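PDB 4XU6: INSIG protein homolog from Mycobacterium vanbaalenii PYR-1, which binds diacylglycerol in the membrane as a homotrimeric bacterial relative of the sterol-sensing Insig proteins. Local coordinates for residues 21-26 and 43-48; 30-35 and 146-151; 10-15 and 49-54. One frame throughout, in Å; residues are numbered along the deposited sequence.

Contact 1 (21-26 and 43-48); sequences IGDHSH and WSSPFW. With BOG (octyl beta-D-glucopyranoside), chain C.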
loop_
_atom_site.group_PDB
_atom_site.type_symbol
_atom_site.label_atom_id
_atom_site.label_comp_id
_atom_site.label_asym_id
_atom_site.label_seq_id
_atom_site.Cartn_x
_atom_site.Cartn_y
_atom_site.Cartn_z
ATOM N N ILE A 21 19.599 1.880 1.006
ATOM C CA ILE A 21 18.703 0.771 0.679
ATOM C C ILE A 21 17.952 1.068 -0.618
ATOM O O ILE A 21 17.868 0.220 -1.510
ATOM C CB ILE A 21 17.698 0.500 1.822
ATOM C CG1 ILE A 21 18.425 -0.041 3.057
ATOM C CG2 ILE A 21 16.605 -0.493 1.369
ATOM C CD1 ILE A 21 17.579 0.025 4.348
ATOM N N GLY A 22 17.402 2.275 -0.717
ATOM C CA GLY A 22 16.672 2.667 -1.908
ATOM C C GLY A 22 17.576 2.758 -3.126
ATOM O O GLY A 22 17.208 2.337 -4.225
ATOM N N ASP A 23 18.771 3.308 -2.947
ATOM C CA ASP A 23 19.678 3.445 -4.085
ATOM C C ASP A 23 20.220 2.087 -4.533
ATOM O O ASP A 23 20.338 1.835 -5.722
ATOM C CB ASP A 23 20.820 4.397 -3.755
ATOM C CG ASP A 23 21.482 4.978 -5.000
ATOM O OD1 ASP A 23 20.771 5.316 -5.975
ATOM O OD2 ASP A 23 22.726 5.105 -4.991
ATOM N N HIS A 24 20.528 1.201 -3.590
ATOM C CA HIS A 24 20.889 -0.157 -3.985
ATOM C C HIS A 24 19.765 -0.789 -4.811
ATOM O O HIS A 24 20.017 -1.443 -5.821
ATOM C CB HIS A 24 21.167 -1.052 -2.781
ATOM C CG HIS A 24 21.227 -2.504 -3.147
ATOM N ND1 HIS A 24 22.308 -3.061 -3.795
ATOM C CD2 HIS A 24 20.310 -3.495 -3.023
ATOM C CE1 HIS A 24 22.071 -4.341 -4.025
ATOM N NE2 HIS A 24 20.864 -4.629 -3.572
ATOM N N SER A 25 18.523 -0.587 -4.378
ATOM C CA SER A 25 17.371 -1.127 -5.097
ATOM C C SER A 25 17.299 -0.597 -6.532
ATOM O O SER A 25 17.073 -1.363 -7.470
ATOM C CB SER A 25 16.075 -0.818 -4.338
ATOM O OG SER A 25 16.071 -1.467 -3.080
ATOM N N HIS A 26 17.501 0.709 -6.709
ATOM C CA HIS A 26 17.538 1.289 -8.055
ATOM C C HIS A 26 18.671 0.721 -8.915
ATOM O O HIS A 26 18.476 0.409 -10.092
ATOM C CB HIS A 26 17.657 2.818 -7.987
ATOM C CG HIS A 26 16.343 3.511 -7.796
ATOM N ND1 HIS A 26 16.236 4.869 -7.582
ATOM C CD2 HIS A 26 15.077 3.030 -7.804
ATOM C CE1 HIS A 26 14.959 5.192 -7.455
ATOM N NE2 HIS A 26 14.235 4.094 -7.588
ATOM N N TRP A 43 28.460 0.348 -0.443
ATOM C CA TRP A 43 27.487 -0.558 -1.057
ATOM C C TRP A 43 27.381 -0.239 -2.559
ATOM O O TRP A 43 28.389 -0.278 -3.270
ATOM C CB TRP A 43 26.125 -0.452 -0.348
ATOM C CG TRP A 43 25.230 -1.653 -0.518
ATOM C CD1 TRP A 43 25.494 -2.782 -1.238
ATOM C CD2 TRP A 43 23.924 -1.838 0.054
ATOM N NE1 TRP A 43 24.434 -3.659 -1.149
ATOM C CE2 TRP A 43 23.458 -3.105 -0.361
ATOM C CE3 TRP A 43 23.106 -1.059 0.881
ATOM C CZ2 TRP A 43 22.209 -3.610 0.018
ATOM C CZ3 TRP A 43 21.858 -1.561 1.258
ATOM C CH2 TRP A 43 21.426 -2.823 0.820
ATOM N N SER A 44 26.187 0.110 -3.043
ATOM C CA SER A 44 26.014 0.382 -4.473
ATOM C C SER A 44 26.124 1.863 -4.843
ATOM O O SER A 44 25.940 2.225 -6.007
ATOM C CB SER A 44 24.660 -0.147 -4.965
ATOM O OG SER A 44 24.504 -1.525 -4.677
ATOM N N SER A 45 26.429 2.711 -3.862
ATOM C CA SER A 45 26.356 4.164 -4.038
ATOM C C SER A 45 27.708 4.848 -3.864
ATOM O O SER A 45 28.488 4.456 -3.000
ATOM C CB SER A 45 25.412 4.778 -2.991
ATOM O OG SER A 45 24.138 4.166 -3.017
ATOM N N PRO A 46 27.957 5.905 -4.654
ATOM C CA PRO A 46 29.093 6.792 -4.382
ATOM C C PRO A 46 28.970 7.298 -2.960
ATOM O O PRO A 46 27.842 7.573 -2.511
ATOM C CB PRO A 46 28.877 7.961 -5.350
ATOM C CG PRO A 46 28.008 7.424 -6.442
ATOM C CD PRO A 46 27.120 6.396 -5.760
ATOM N N PHE A 47 30.097 7.435 -2.259
ATOM C CA PHE A 47 30.052 7.744 -0.834
ATOM C C PHE A 47 29.294 9.039 -0.532
ATOM O O PHE A 47 28.743 9.187 0.557
ATOM C CB PHE A 47 31.464 7.824 -0.241
ATOM C CG PHE A 47 32.146 9.130 -0.497
ATOM C CD1 PHE A 47 32.778 9.369 -1.710
ATOM C CD2 PHE A 47 32.132 10.138 0.469
ATOM C CE1 PHE A 47 33.400 10.580 -1.957
ATOM C CE2 PHE A 47 32.747 11.353 0.231
ATOM C CZ PHE A 47 33.381 11.578 -0.978
ATOM N N TRP A 48 29.277 9.968 -1.487
ATOM C CA TRP A 48 28.617 11.259 -1.261
ATOM C C TRP A 48 27.093 11.174 -1.320
ATOM O O TRP A 48 26.404 12.081 -0.855
ATOM C CB TRP A 48 29.120 12.341 -2.231
ATOM C CG TRP A 48 29.119 11.960 -3.690
ATOM C CD1 TRP A 48 30.210 11.615 -4.452
ATOM C CD2 TRP A 48 27.986 11.903 -4.568
ATOM N NE1 TRP A 48 29.815 11.345 -5.742
ATOM C CE2 TRP A 48 28.456 11.511 -5.838
ATOM C CE3 TRP A 48 26.614 12.136 -4.402
ATOM C CZ2 TRP A 48 27.604 11.349 -6.934
ATOM C CZ3 TRP A 48 25.774 11.977 -5.492
ATOM C CH2 TRP A 48 26.270 11.585 -6.737
HETATM C C1 BOG C . 33.423 14.210 -6.666
HETATM O O1 BOG C . 33.630 14.126 -5.258
HETATM C C2 BOG C . 34.723 13.902 -7.402
HETATM O O2 BOG C . 35.745 14.812 -6.980
HETATM C C3 BOG C . 34.478 14.026 -8.895
HETATM O O3 BOG C . 35.683 13.775 -9.624
HETATM C C4 BOG C . 33.409 13.018 -9.284
HETATM O O4 BOG C . 33.126 13.129 -10.684
HETATM C C5 BOG C . 32.134 13.288 -8.486
HETATM O O5 BOG C . 32.381 13.313 -7.071
HETATM C C6 BOG C . 31.063 12.246 -8.805
HETATM O O6 BOG C . 31.320 11.040 -8.083
HETATM C "C1'" BOG C . 32.714 14.947 -4.545
HETATM C "C2'" BOG C . 32.925 14.713 -3.056
HETATM C "C3'" BOG C . 32.334 15.864 -2.256
HETATM C "C4'" BOG C . 32.341 15.556 -0.763
HETATM C "C5'" BOG C . 31.030 16.016 -0.138
HETATM C "C6'" BOG C . 29.867 15.438 -0.937
HETATM C "C7'" BOG C . 28.523 16.060 -0.576
HETATM C "C8'" BOG C . 28.453 16.414 0.894
#
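His-24 lies against the indole of Trp-43 in an offset stack, and the pair seats the tip of a short beta-hairpin, strands 41-42 and 45-46, on transmembrane helix 5-29. The two planes differ by 11°, and His-24 CG comes over the six-membered ring, 3.5 Å from Trp-43 CZ2. His-24 CB adds a CH-pi contact over the same six-membered ring. Both side chains run with CG anti to the backbone N (chi1 167° in His-24), which carries the imidazole off the helix and against one face of the indole. Next to this stack, His-24 ND1 meets Ser-44 OG at 2.8 Å in a nearly straight hydrogen bond of 171°, made at the edge of the imidazole and in its plane. Stack and edge bond together fix the rotation of the ring. One helix position earlier, Asp-23 OD2 accepts from Ser-45 OG at 2.6 Å through its anti lone pair, and the same oxygen is bonded to Tyr-34 OH, so two hydroxyls grip a buried carboxylate oxygen.

What positions these groups is the hairpin turn itself. Trp-43, having a positive phi, and Ser-44 occupy the central positions of a type II' turn, and Trp-43, Ser-44 and Ser-45 all direct their side chains at the helix. Val-102 of a second subunit packs on Ile-21, His-24 and Trp-43, placing the stack at the trimer interface. Beyond the hairpin the chain enters helix 48-64, where Trp-48 NE1 donates to O6 of a bound octyl glucoside at 2.8 Å.

Contact 2 (30-35 and 146-151); sequences GTTVYH and GVFAYH. With TDA (N-tridecanoic acid), chain E.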
loop_
_atom_site.group_PDB
_atom_site.type_symbol
_atom_site.label_atom_id
_atom_site.label_comp_id
_atom_site.label_asym_id
_atom_site.label_seq_id
_atom_site.Cartn_x
_atom_site.Cartn_y
_atom_site.Cartn_z
ATOM N N GLY A 30 18.370 -1.873 -12.210
ATOM C CA GLY A 30 18.669 -1.153 -13.440
ATOM C C GLY A 30 17.862 0.124 -13.635
ATOM O O GLY A 30 17.799 0.671 -14.742
ATOM N N THR A 31 17.234 0.602 -12.566
ATOM C CA THR A 31 16.505 1.871 -12.629
ATOM C C THR A 31 17.499 2.995 -12.912
ATOM O O THR A 31 17.214 3.912 -13.683
ATOM C CB THR A 31 15.770 2.172 -11.298
ATOM O OG1 THR A 31 14.861 1.105 -10.992
ATOM C CG2 THR A 31 14.995 3.502 -11.377
ATOM N N THR A 32 18.659 2.923 -12.261
ATOM C CA THR A 32 19.731 3.886 -12.485
ATOM C C THR A 32 21.035 3.135 -12.688
ATOM O O THR A 32 21.140 1.947 -12.343
ATOM C CB THR A 32 19.925 4.847 -11.288
ATOM O OG1 THR A 32 20.201 4.093 -10.092
ATOM C CG2 THR A 32 18.686 5.726 -11.070
ATOM N N VAL A 33 22.022 3.833 -13.250
ATOM C CA VAL A 33 23.372 3.290 -13.437
ATOM C C VAL A 33 24.353 4.407 -13.130
ATOM O O VAL A 33 24.205 5.502 -13.663
ATOM C CB VAL A 33 23.625 2.886 -14.911
ATOM C CG1 VAL A 33 25.059 2.359 -15.089
ATOM C CG2 VAL A 33 22.617 1.862 -15.388
ATOM N N TYR A 34 25.358 4.150 -12.294
ATOM C CA TYR A 34 26.376 5.165 -12.029
ATOM C C TYR A 34 27.515 5.140 -13.059
ATOM O O TYR A 34 27.868 4.083 -13.586
ATOM C CB TYR A 34 26.953 5.020 -10.624
ATOM C CG TYR A 34 26.036 5.531 -9.533
ATOM C CD1 TYR A 34 25.932 6.891 -9.273
ATOM C CD2 TYR A 34 25.286 4.652 -8.753
ATOM C CE1 TYR A 34 25.101 7.370 -8.282
ATOM C CE2 TYR A 34 24.443 5.124 -7.748
ATOM C CZ TYR A 34 24.362 6.489 -7.518
ATOM O OH TYR A 34 23.543 6.989 -6.528
ATOM N N HIS A 35 28.067 6.313 -13.342
ATOM C CA HIS A 35 29.210 6.438 -14.247
ATOM C C HIS A 35 30.285 7.294 -13.590
ATOM O O HIS A 35 30.750 8.268 -14.184
ATOM C CB HIS A 35 28.788 7.105 -15.561
ATOM C CG HIS A 35 27.696 6.382 -16.288
ATOM N ND1 HIS A 35 27.868 5.131 -16.839
ATOM C CD2 HIS A 35 26.420 6.742 -16.560
ATOM C CE1 HIS A 35 26.741 4.747 -17.413
ATOM N NE2 HIS A 35 25.847 5.706 -17.256
ATOM N N GLY A 146 26.859 13.715 -16.404
ATOM C CA GLY A 146 27.286 12.364 -16.736
ATOM C C GLY A 146 27.647 11.511 -15.528
ATOM O O GLY A 146 28.261 10.450 -15.661
ATOM N N VAL A 147 27.248 11.965 -14.346
ATOM C CA VAL A 147 27.581 11.277 -13.099
ATOM C C VAL A 147 26.843 9.936 -12.973
ATOM O O VAL A 147 27.416 8.928 -12.535
ATOM C CB VAL A 147 27.281 12.176 -11.876
ATOM C CG1 VAL A 147 27.457 11.409 -10.578
ATOM C CG2 VAL A 147 28.178 13.405 -11.887
ATOM N N PHE A 148 25.566 9.939 -13.351
ATOM C CA PHE A 148 24.783 8.714 -13.444
ATOM C C PHE A 148 23.687 8.921 -14.474
ATOM O O PHE A 148 23.537 10.022 -15.002
ATOM C CB PHE A 148 24.217 8.293 -12.071
ATOM C CG PHE A 148 23.097 9.179 -11.544
ATOM C CD1 PHE A 148 23.376 10.417 -10.985
ATOM C CD2 PHE A 148 21.775 8.737 -11.561
ATOM C CE1 PHE A 148 22.355 11.227 -10.477
ATOM C CE2 PHE A 148 20.743 9.536 -11.058
ATOM C CZ PHE A 148 21.035 10.783 -10.519
ATOM N N ALA A 149 22.936 7.874 -14.787
ATOM C CA ALA A 149 21.820 8.024 -15.710
ATOM C C ALA A 149 20.644 7.168 -15.263
ATOM O O ALA A 149 20.832 6.175 -14.559
ATOM C CB ALA A 149 22.240 7.650 -17.128
ATOM N N TYR A 150 19.443 7.545 -15.687
ATOM C CA TYR A 150 18.269 6.704 -15.479
ATOM C C TYR A 150 18.089 5.748 -16.650
ATOM O O TYR A 150 18.588 5.994 -17.750
ATOM C CB TYR A 150 17.005 7.559 -15.271
ATOM C CG TYR A 150 16.845 8.020 -13.841
ATOM C CD1 TYR A 150 17.541 9.128 -13.365
ATOM C CD2 TYR A 150 16.010 7.336 -12.956
ATOM C CE1 TYR A 150 17.415 9.538 -12.046
ATOM C CE2 TYR A 150 15.875 7.740 -11.643
ATOM C CZ TYR A 150 16.576 8.841 -11.190
ATOM O OH TYR A 150 16.456 9.246 -9.877
ATOM N N HIS A 151 17.407 4.639 -16.394
ATOM C CA HIS A 151 16.986 3.731 -17.451
ATOM C C HIS A 151 16.193 4.543 -18.475
ATOM O O HIS A 151 15.477 5.468 -18.103
ATOM C CB HIS A 151 16.108 2.629 -16.858
ATOM C CG HIS A 151 15.829 1.502 -17.801
ATOM N ND1 HIS A 151 14.776 1.521 -18.690
ATOM C CD2 HIS A 151 16.463 0.322 -17.991
ATOM C CE1 HIS A 151 14.774 0.399 -19.390
ATOM N NE2 HIS A 151 15.789 -0.342 -18.988
HETATM O O21 TDA E . 16.269 8.236 -7.012
HETATM O O22 TDA E . 18.487 8.929 -7.140
HETATM C C21 TDA E . 17.457 8.891 -6.467
HETATM C C22 TDA E . 17.451 9.451 -5.074
HETATM C C23 TDA E . 16.026 9.601 -4.534
HETATM C C24 TDA E . 16.033 10.013 -3.061
HETATM C C25 TDA E . 14.614 10.274 -2.551
HETATM C C26 TDA E . 14.594 10.663 -1.075
HETATM C C27 TDA E . 14.985 9.445 -0.251
HETATM C C28 TDA E . 14.959 9.726 1.234
HETATM C C29 TDA E . 15.512 8.524 1.983
HETATM C C30 TDA E . 15.423 8.809 3.470
HETATM C C31 TDA E . 13.965 8.865 3.901
HETATM C C32 TDA E . 13.851 8.960 5.417
HETATM C C33 TDA E . 12.521 9.580 5.826
#
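Thr-31 O accepts the backbone N-H of His-151, with 2.8 Å between Thr-31 O and His-151 N, and Tyr-150 CA adds a longer CA-H...O contact to the same oxygen. This opens a two-stranded antiparallel sheet, 32-34 with 148-150, in which Val-33 and Ala-149 form the hydrogen-bonded pair and exchange both their backbone bonds. The bond from His-35 N to Val-147 O, 2.8 Å long, closes the other end. Gly-30 and Gly-146 begin the two segments alike: each ends its helix in a Schellman motif before the chain turns into the strand.

The face bearing Thr-32, Tyr-34, Phe-148 and Tyr-150 looks into the protein. Thr-32 CG2 stands over the Tyr-150 ring in a CH-pi contact, 3.6 Å from its centroid, with OG1 taking the crowded position between N and carbonyl carbon (chi1 58°) and leaving the methyl to the ring. Tyr-34 and Phe-148 lie side by side, and the closest touch is Tyr-34 CD1 on Phe-148 CB at 3.6 Å; their rings are inclined at 45°. The phenol of Tyr-34 ends at Asp-23 of helix 5-29, while Phe-148 packs on helix 122-144.

Tyr-150, a diacylglycerol-binding residue, sends its OH to both Glu-139 OE1 and, at 3.0 Å, O21 of the bound tridecanoic acid. Its ring is thus covered by a methyl on one face and held by polar groups at its hydroxyl, an arrangement consistent with presenting the phenol in a set orientation to the polar end of a bound lipid.

Contact 3 (10-15 and 49-54); sequences VLFLLG and FPILVG. With TDA (N-tridecanoic acid), chain E; BOG (octyl beta-D-glucopyranoside), chain B.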
loop_
_atom_site.group_PDB
_atom_site.type_symbol
_atom_site.label_atom_id
_atom_site.label_comp_id
_atom_site.label_asym_id
_atom_site.label_seq_id
_atom_site.Cartn_x
_atom_site.Cartn_y
_atom_site.Cartn_z
ATOM N N VAL A 10 21.452 11.753 14.397
ATOM C CA VAL A 10 20.547 10.609 14.276
ATOM C C VAL A 10 19.699 10.700 13.005
ATOM O O VAL A 10 19.534 9.706 12.298
ATOM C CB VAL A 10 19.637 10.444 15.508
ATOM C CG1 VAL A 10 18.524 9.447 15.216
ATOM C CG2 VAL A 10 20.459 10.005 16.729
ATOM N N LEU A 11 19.184 11.889 12.708
ATOM C CA LEU A 11 18.411 12.095 11.480
ATOM C C LEU A 11 19.264 11.908 10.229
ATOM O O LEU A 11 18.800 11.337 9.230
ATOM C CB LEU A 11 17.760 13.480 11.477
ATOM C CG LEU A 11 16.735 13.695 12.588
ATOM C CD1 LEU A 11 16.125 15.080 12.487
ATOM C CD2 LEU A 11 15.646 12.618 12.531
ATOM N N PHE A 12 20.508 12.396 10.283
ATOM C CA PHE A 12 21.464 12.224 9.188
ATOM C C PHE A 12 21.685 10.743 8.903
ATOM O O PHE A 12 21.671 10.326 7.749
ATOM C CB PHE A 12 22.809 12.897 9.525
ATOM C CG PHE A 12 23.900 12.637 8.509
ATOM C CD1 PHE A 12 24.067 13.481 7.416
ATOM C CD2 PHE A 12 24.756 11.546 8.649
ATOM C CE1 PHE A 12 25.067 13.251 6.468
ATOM C CE2 PHE A 12 25.760 11.298 7.710
ATOM C CZ PHE A 12 25.917 12.153 6.615
ATOM N N LEU A 13 21.914 9.961 9.958
ATOM C CA LEU A 13 22.171 8.528 9.809
ATOM C C LEU A 13 20.939 7.779 9.314
ATOM O O LEU A 13 21.044 6.880 8.486
ATOM C CB LEU A 13 22.644 7.920 11.133
ATOM C CG LEU A 13 23.989 8.443 11.651
ATOM C CD1 LEU A 13 24.299 7.871 13.028
ATOM C CD2 LEU A 13 25.115 8.139 10.662
ATOM N N LEU A 14 19.774 8.147 9.841
ATOM C CA LEU A 14 18.508 7.573 9.393
ATOM C C LEU A 14 18.335 7.768 7.889
ATOM O O LEU A 14 18.037 6.817 7.152
ATOM C CB LEU A 14 17.349 8.243 10.139
ATOM C CG LEU A 14 16.034 7.489 10.243
ATOM C CD1 LEU A 14 16.274 6.176 10.968
ATOM C CD2 LEU A 14 14.992 8.323 10.995
ATOM N N GLY A 15 18.509 9.006 7.434
ATOM C CA GLY A 15 18.392 9.319 6.023
ATOM C C GLY A 15 19.419 8.591 5.169
ATOM O O GLY A 15 19.109 8.097 4.077
ATOM N N PHE A 49 26.568 10.103 -1.907
ATOM C CA PHE A 49 25.116 9.952 -2.013
ATOM C C PHE A 49 24.406 9.878 -0.649
ATOM O O PHE A 49 23.513 10.699 -0.368
ATOM C CB PHE A 49 24.724 8.779 -2.937
ATOM C CG PHE A 49 23.239 8.552 -3.002
ATOM C CD1 PHE A 49 22.438 9.389 -3.767
ATOM C CD2 PHE A 49 22.638 7.538 -2.264
ATOM C CE1 PHE A 49 21.056 9.216 -3.814
ATOM C CE2 PHE A 49 21.257 7.358 -2.303
ATOM C CZ PHE A 49 20.467 8.195 -3.088
ATOM N N PRO A 50 24.808 8.925 0.225
ATOM C CA PRO A 50 24.139 8.912 1.528
ATOM C C PRO A 50 24.429 10.174 2.341
ATOM O O PRO A 50 23.630 10.534 3.205
ATOM C CB PRO A 50 24.733 7.680 2.230
ATOM C CG PRO A 50 26.060 7.437 1.532
ATOM C CD PRO A 50 25.798 7.830 0.102
ATOM N N ILE A 51 25.549 10.842 2.075
ATOM C CA ILE A 51 25.826 12.100 2.766
ATOM C C ILE A 51 24.857 13.189 2.302
ATOM O O ILE A 51 24.331 13.939 3.125
ATOM C CB ILE A 51 27.288 12.575 2.571
ATOM C CG1 ILE A 51 28.268 11.526 3.103
ATOM C CG2 ILE A 51 27.517 13.912 3.275
ATOM C CD1 ILE A 51 29.740 11.868 2.836
ATOM N N LEU A 52 24.613 13.274 0.993
ATOM C CA LEU A 52 23.642 14.251 0.482
ATOM C C LEU A 52 22.239 14.024 1.048
ATOM O O LEU A 52 21.604 14.959 1.531
ATOM C CB LEU A 52 23.570 14.236 -1.042
ATOM C CG LEU A 52 24.643 14.959 -1.859
ATOM C CD1 LEU A 52 24.249 14.969 -3.323
ATOM C CD2 LEU A 52 24.842 16.386 -1.340
ATOM N N VAL A 53 21.743 12.790 0.978
ATOM C CA VAL A 53 20.386 12.512 1.452
ATOM C C VAL A 53 20.289 12.652 2.974
ATOM O O VAL A 53 19.297 13.162 3.508
ATOM C CB VAL A 53 19.891 11.115 1.011
ATOM C CG1 VAL A 53 18.463 10.859 1.550
ATOM C CG2 VAL A 53 19.935 10.989 -0.519
ATOM N N GLY A 54 21.327 12.205 3.675
ATOM C CA GLY A 54 21.368 12.329 5.121
ATOM C C GLY A 54 21.335 13.794 5.533
ATOM O O GLY A 54 20.638 14.181 6.481
HETATM O O21 TDA E . 16.269 8.236 -7.012
HETATM O O22 TDA E . 18.487 8.929 -7.140
HETATM C C21 TDA E . 17.457 8.891 -6.467
HETATM C C22 TDA E . 17.451 9.451 -5.074
HETATM C C23 TDA E . 16.026 9.601 -4.534
HETATM C C24 TDA E . 16.033 10.013 -3.061
HETATM C C25 TDA E . 14.614 10.274 -2.551
HETATM C C26 TDA E . 14.594 10.663 -1.075
HETATM C C27 TDA E . 14.985 9.445 -0.251
HETATM C C28 TDA E . 14.959 9.726 1.234
HETATM C C29 TDA E . 15.512 8.524 1.983
HETATM C C30 TDA E . 15.423 8.809 3.470
HETATM C C31 TDA E . 13.965 8.865 3.901
HETATM C C32 TDA E . 13.851 8.960 5.417
HETATM C C33 TDA E . 12.521 9.580 5.826
HETATM C C1 BOG B . 18.454 13.453 22.747
HETATM O O1 BOG B . 18.192 13.411 21.347
HETATM C C2 BOG B . 17.700 14.630 23.387
HETATM O O2 BOG B . 18.122 15.856 22.774
HETATM C C3 BOG B . 17.962 14.681 24.881
HETATM O O3 BOG B . 17.131 15.683 25.479
HETATM C C4 BOG B . 17.630 13.329 25.499
HETATM O O4 BOG B . 18.013 13.346 26.879
HETATM C C5 BOG B . 18.335 12.187 24.759
HETATM O O5 BOG B . 18.040 12.232 23.359
HETATM C C6 BOG B . 17.937 10.820 25.316
HETATM O O6 BOG B . 16.534 10.594 25.140
HETATM C "C1'" BOG B . 18.672 12.226 20.690
HETATM C "C2'" BOG B . 17.961 12.136 19.339
HETATM C "C3'" BOG B . 17.443 10.750 19.009
HETATM C "C4'" BOG B . 15.950 10.791 18.709
HETATM C "C5'" BOG B . 15.625 11.196 17.278
HETATM C "C6'" BOG B . 14.667 10.166 16.674
HETATM C "C7'" BOG B . 14.040 10.649 15.369
HETATM C "C8'" BOG B . 13.154 11.855 15.615
#
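Helices 10-15 and 49-54 pass at 128° with their axes 7.9 Å apart, and Phe-12 and Gly-54 meet where the backbones come closest, 4.1 Å from CA to CA. Backbone touches backbone there in both directions: Phe-12 CA points its hydrogen at Gly-54 O (3.4 Å, 163° at the hydrogen), and Phe-12 O rests 3.3 Å from Gly-54 CA. Gly-15, a turn further along, faces the same crossing, and the glycines let the two main chains approach this closely. The joint relies on this one CA-H...O contact and on packing, without conventional hydrogen bonds.

Phe-12 is the main side chain. Its CG stands anti to the backbone N (chi1 174°), swinging the ring across helix 49-54 so that CD1 reaches Gly-54 C and CE1 comes 3.5 Å from Ile-51 O. The CG2 branch of Ile-51 meets the far part of the ring, 4.1 Å from Phe-12 CE1. On the other flank Val-53 CG1 touches Gly-15 O and also lies 3.7 Å from C28 of the bound tridecanoic acid; these two residues line its pocket, and Phe-49 presents a ring edge to C22 nearer the carboxylate.

Around the crossing, Pro-50 packs on Ala-16 and Phe-49 on Ala-19, extending the interface along helix 5-29, while Leu-11 and Leu-14 turn to Leu-178 of helix 164-184.

From the N terminus, helix 5-29 supplies the first segment of contact 3 and then that of contact 1; contact 2 takes up the strand that follows. The chain returns through 43-48, closing contact 1, and runs on into 49-54, closing contact 3, so contact 1 is nested within the loop of contact 3. Contact 2 closes only at 146-151, after three further helices, and crosses both. The first two closures tie the opening helix to the hairpin and to helix 48-64; the last pairs the strand after helix 5-29 with the one that follows helix 122-144. Phe-49 packs on Asp-23 and Tyr-34, joining all three, and contacts 2 and 3 share one tridecanoic acid.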